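Side-chain contacts in aminotransferase class I and II (Streptococcus suis 89/1591, PDB 3OP7), which probably transfers amino groups between amino acids and 2-oxo acids, using pyridoxal 5'-phosphate held as a Schiff base on an active-site lysine: residues G42-P45 and E46-Y49; E283-A286 and I287-W291. All blocks are in the same frame, centred on the assembly; numbering follows the deposited sequence.

Contact 1 of 2, residues G42-P45 and E46-Y49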
loop_
_atom_site.group_PDB
_atom_site.type_symbol
_atom_site.label_atom_id
_atom_site.label_comp_id
_atom_site.label_asym_id
_atom_site.label_seq_id
_atom_site.Cartn_x
_atom_site.Cartn_y
_atom_site.Cartn_z
ATOM N N GLY A 42 20.813 7.196 -20.802
ATOM C CA GLY A 42 21.982 6.575 -21.415
ATOM C C GLY A 42 22.303 5.163 -20.944
ATOM O O GLY A 42 23.447 4.730 -21.044
ATOM N N THR A 43 21.296 4.430 -20.499
ATOM C CA THR A 43 21.436 3.056 -20.007
ATOM C C THR A 43 21.318 2.042 -21.081
ATOM O O THR A 43 20.474 2.164 -21.969
ATOM C CB THR A 43 20.256 2.714 -19.034
ATOM O OG1 THR A 43 20.313 3.604 -17.961
ATOM C CG2 THR A 43 20.286 1.232 -18.482
ATOM N N ASN A 44 22.125 0.989 -20.970
ATOM C CA ASN A 44 22.002 -0.140 -21.851
ATOM C C ASN A 44 20.888 -1.045 -21.300
ATOM O O ASN A 44 20.957 -1.468 -20.145
ATOM C CB ASN A 44 23.320 -0.907 -21.940
ATOM C CG ASN A 44 23.141 -2.298 -22.524
ATOM O OD1 ASN A 44 23.410 -3.299 -21.847
ATOM N ND2 ASN A 44 22.656 -2.377 -23.766
ATOM N N PRO A 45 19.836 -1.283 -22.107
ATOM C CA PRO A 45 18.715 -2.064 -21.628
ATOM C C PRO A 45 19.129 -3.482 -21.207
ATOM O O PRO A 45 18.647 -3.982 -20.191
ATOM C CB PRO A 45 17.771 -2.092 -22.841
ATOM C CG PRO A 45 18.052 -0.854 -23.551
ATOM C CD PRO A 45 19.538 -0.674 -23.426
ATOM N N GLU A 46 20.035 -4.084 -21.974
ATOM C CA GLU A 46 20.479 -5.457 -21.720
ATOM C C GLU A 46 21.140 -5.618 -20.348
ATOM O O GLU A 46 20.947 -6.644 -19.688
ATOM C CB GLU A 46 21.429 -5.916 -22.826
ATOM C CG GLU A 46 21.542 -7.413 -22.997
ATOM C CD GLU A 46 22.600 -7.801 -24.042
ATOM O OE1 GLU A 46 22.779 -7.061 -25.043
ATOM O OE2 GLU A 46 23.261 -8.845 -23.855
ATOM N N ASP A 47 21.942 -4.638 -19.933
ATOM C CA ASP A 47 22.574 -4.701 -18.608
ATOM C C ASP A 47 21.502 -4.626 -17.519
ATOM O O ASP A 47 21.596 -5.313 -16.487
ATOM C CB ASP A 47 23.545 -3.535 -18.359
ATOM C CG ASP A 47 24.790 -3.549 -19.269
ATOM O OD1 ASP A 47 25.211 -4.596 -19.800
ATOM O OD2 ASP A 47 25.347 -2.441 -19.439
ATOM N N PHE A 48 20.503 -3.768 -17.727
ATOM C CA PHE A 48 19.447 -3.608 -16.751
ATOM C C PHE A 48 18.690 -4.924 -16.629
ATOM O O PHE A 48 18.438 -5.381 -15.529
ATOM C CB PHE A 48 18.500 -2.461 -17.102
ATOM C CG PHE A 48 17.379 -2.280 -16.133
ATOM C CD1 PHE A 48 16.201 -3.009 -16.268
ATOM C CD2 PHE A 48 17.452 -1.326 -15.133
ATOM C CE1 PHE A 48 15.145 -2.822 -15.393
ATOM C CE2 PHE A 48 16.411 -1.134 -14.260
ATOM C CZ PHE A 48 15.241 -1.898 -14.380
ATOM N N TYR A 49 18.353 -5.536 -17.748
ATOM C CA TYR A 49 17.580 -6.784 -17.720
ATOM C C TYR A 49 18.375 -7.946 -17.142
ATOM O O TYR A 49 17.806 -8.809 -16.487
ATOM C CB TYR A 49 17.059 -7.148 -19.089
ATOM C CG TYR A 49 16.030 -6.148 -19.612
ATOM C CD1 TYR A 49 14.957 -5.756 -18.839
ATOM C CD2 TYR A 49 16.140 -5.618 -20.898
ATOM C CE1 TYR A 49 14.020 -4.805 -19.315
ATOM C CE2 TYR A 49 15.223 -4.723 -21.376
ATOM C CZ TYR A 49 14.189 -4.310 -20.611
ATOM O OH TYR A 49 13.296 -3.427 -21.133
#
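P45 and Y49 meet one turn apart at the start of helix 45-53, where N44 occupies the N-cap position and P45 the first turn. The P45 carbonyl accepts the one bond across the contact that is not weak: Y49 N reaches P45 O at 2.9 Å, with an N-H...O angle of 160°. The Y49 side chain lies alongside the same carbonyl. Its CG lies beside the backbone N (chi1 -66°), which carries one side of the ring towards the preceding turn; CD2 comes within 3.1 Å of P45 O, and CE2 lies 3.9 Å from P45 CB. N44 O is held more loosely, by weak bonds from D47 N at 3.3 Å and F48 N at 3.4 Å. The side chains of N44 and D47 cross at about a right angle, with the amide and carboxylate planes 75° apart.

F48 is buried, its ring turned away from the cap and into a hydrophobic patch formed by F38, which it meets edge to face, and by F258, L261 and V262 of helix 257-268. T43 follows the same surface, packing on F38 and L265. Y49 belongs to the dimer interface: its ring stacks on Y49 of the second subunit, and its hydroxyl is hydrogen-bonded to Q53 of that subunit. Between T43 and F48 the touch is light, CG2 of T43 lying 4.3 Å from CB of F48.

Contact 2 of 2, residues E283-A286 and I287-W291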
loop_
_atom_site.group_PDB
_atom_site.type_symbol
_atom_site.label_atom_id
_atom_site.label_comp_id
_atom_site.label_asym_id
_atom_site.label_seq_id
_atom_site.Cartn_x
_atom_site.Cartn_y
_atom_site.Cartn_z
ATOM N N GLU A 283 5.311 24.316 -22.295
ATOM C CA GLU A 283 4.599 24.363 -23.574
ATOM C C GLU A 283 3.084 24.164 -23.426
ATOM O O GLU A 283 2.297 24.852 -24.093
ATOM C CB GLU A 283 5.189 23.323 -24.530
ATOM C CG GLU A 283 6.603 23.693 -24.943
ATOM C CD GLU A 283 7.261 22.671 -25.856
ATOM O OE1 GLU A 283 6.534 21.934 -26.574
ATOM O OE2 GLU A 283 8.518 22.621 -25.861
ATOM N N ASN A 284 2.673 23.217 -22.569
ATOM C CA ASN A 284 1.248 22.960 -22.368
ATOM C C ASN A 284 0.595 24.040 -21.519
ATOM O O ASN A 284 -0.532 24.488 -21.817
ATOM C CB ASN A 284 1.011 21.571 -21.796
ATOM C CG ASN A 284 1.294 20.509 -22.785
ATOM O OD1 ASN A 284 1.981 20.753 -23.771
ATOM N ND2 ASN A 284 0.743 19.310 -22.564
ATOM N N LEU A 285 1.330 24.566 -20.543
ATOM C CA LEU A 285 0.807 25.687 -19.767
ATOM C C LEU A 285 0.605 26.912 -20.660
ATOM O O LEU A 285 -0.395 27.636 -20.498
ATOM C CB LEU A 285 1.683 26.004 -18.562
ATOM C CG LEU A 285 1.126 26.990 -17.532
ATOM C CD1 LEU A 285 -0.344 26.743 -17.181
ATOM C CD2 LEU A 285 1.983 26.968 -16.320
ATOM N N ALA A 286 1.523 27.172 -21.596
ATOM C CA ALA A 286 1.345 28.328 -22.508
ATOM C C ALA A 286 0.079 28.184 -23.363
ATOM O O ALA A 286 -0.601 29.151 -23.644
ATOM C CB ALA A 286 2.581 28.562 -23.403
ATOM N N ILE A 287 -0.238 26.955 -23.748
ATOM C CA ILE A 287 -1.448 26.658 -24.514
ATOM C C ILE A 287 -2.700 26.917 -23.661
ATOM O O ILE A 287 -3.665 27.568 -24.130
ATOM C CB ILE A 287 -1.411 25.202 -25.025
ATOM C CG1 ILE A 287 -0.388 25.074 -26.152
ATOM C CG2 ILE A 287 -2.774 24.740 -25.524
ATOM C CD1 ILE A 287 -0.114 23.636 -26.514
ATOM N N LEU A 288 -2.673 26.420 -22.422
ATOM C CA LEU A 288 -3.739 26.647 -21.454
ATOM C C LEU A 288 -3.945 28.137 -21.175
ATOM O O LEU A 288 -5.102 28.608 -21.185
ATOM C CB LEU A 288 -3.451 25.910 -20.142
ATOM C CG LEU A 288 -4.557 25.928 -19.086
ATOM C CD1 LEU A 288 -5.852 25.310 -19.645
ATOM C CD2 LEU A 288 -4.038 25.201 -17.842
ATOM N N ASP A 289 -2.846 28.868 -20.940
ATOM C CA ASP A 289 -2.907 30.332 -20.690
ATOM C C ASP A 289 -3.572 31.108 -21.793
ATOM O O ASP A 289 -4.416 31.955 -21.520
ATOM C CB ASP A 289 -1.511 30.928 -20.435
ATOM C CG ASP A 289 -0.978 30.621 -19.014
ATOM O OD1 ASP A 289 -1.789 30.493 -18.060
ATOM O OD2 ASP A 289 0.259 30.500 -18.861
ATOM N N GLN A 290 -3.149 30.833 -23.027
ATOM C CA GLN A 290 -3.724 31.458 -24.236
ATOM C C GLN A 290 -5.233 31.184 -24.317
ATOM O O GLN A 290 -6.041 32.104 -24.535
ATOM C CB GLN A 290 -3.001 30.892 -25.473
ATOM C CG GLN A 290 -3.324 31.591 -26.821
ATOM C CD GLN A 290 -2.747 30.832 -28.018
ATOM O OE1 GLN A 290 -2.452 29.622 -27.939
ATOM N NE2 GLN A 290 -2.591 31.525 -29.128
ATOM N N TRP A 291 -5.601 29.915 -24.143
ATOM C CA TRP A 291 -7.004 29.482 -24.132
ATOM C C TRP A 291 -7.851 30.177 -23.043
ATOM O O TRP A 291 -8.945 30.684 -23.312
ATOM C CB TRP A 291 -7.070 27.969 -23.959
ATOM C CG TRP A 291 -8.433 27.443 -24.152
ATOM C CD1 TRP A 291 -9.061 27.214 -25.340
ATOM C CD2 TRP A 291 -9.371 27.130 -23.127
ATOM N NE1 TRP A 291 -10.328 26.735 -25.114
ATOM C CE2 TRP A 291 -10.549 26.687 -23.764
ATOM C CE3 TRP A 291 -9.320 27.153 -21.734
ATOM C CZ2 TRP A 291 -11.676 26.272 -23.048
ATOM C CZ3 TRP A 291 -10.436 26.728 -21.013
ATOM C CH2 TRP A 291 -11.604 26.305 -21.682
#
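L285 O accepts a hydrogen bond from D289 N at 2.8 Å, and L288 N binds N284 O at 2.9 Å with an N-H...O angle of 168°. Q290 N follows on A286 O at 3.1 Å, whereas the bond from I287 N to E283 O is weak at 3.3 Å. The carboxylate of D289 folds back beside the L285 carbonyl, because CG sits next to the backbone N (chi1 -77°), and OD2 comes within 3.9 Å of L285 CG. Its charge is answered elsewhere: OD2 forms a salt bridge with R302 and OD1 a hydrogen bond with Y300 OH, which together fix the rotation of the group.

The four backbone bonds are successive i to i+4 bonds of the long helix 270-294, one face of which packs on the small antiparallel sheet and another on helix 354-368. Towards the sheet, L285 and L288 slant across each other, CD1 of L285 standing 4.1 Å from CD2 of L288, and both rest on Y300 and F350. The buried amide of N284 is satisfied at both ends, ND2 by F350 O and OD1 by Q354 NE2. I287 sends its CG1 branch back along the helix, within 3.4 Å of E283 O, and packs on Q354 of helix 354-368, which the E283 side chain also touches.

Contact 1 comes first along the chain and closes long before contact 2 opens; their centres are 36 Å apart and their nearest atoms about 20 Å, so the two do not touch. Residues 42-49 run from the loop after helix 34-41 into the first turn of helix 45-53, on the periphery of the chain, the contact's centre about 30 Å from the centre of the chain, while residues 283-291 lie within helix 270-294. Helix 257-268, on which T43 and F48 of contact 1 pack, directly precedes that long helix in sequence. Contact 1 takes part in the dimer interface, whereas contact 2 joins a helix to the small antiparallel sheet within one subunit.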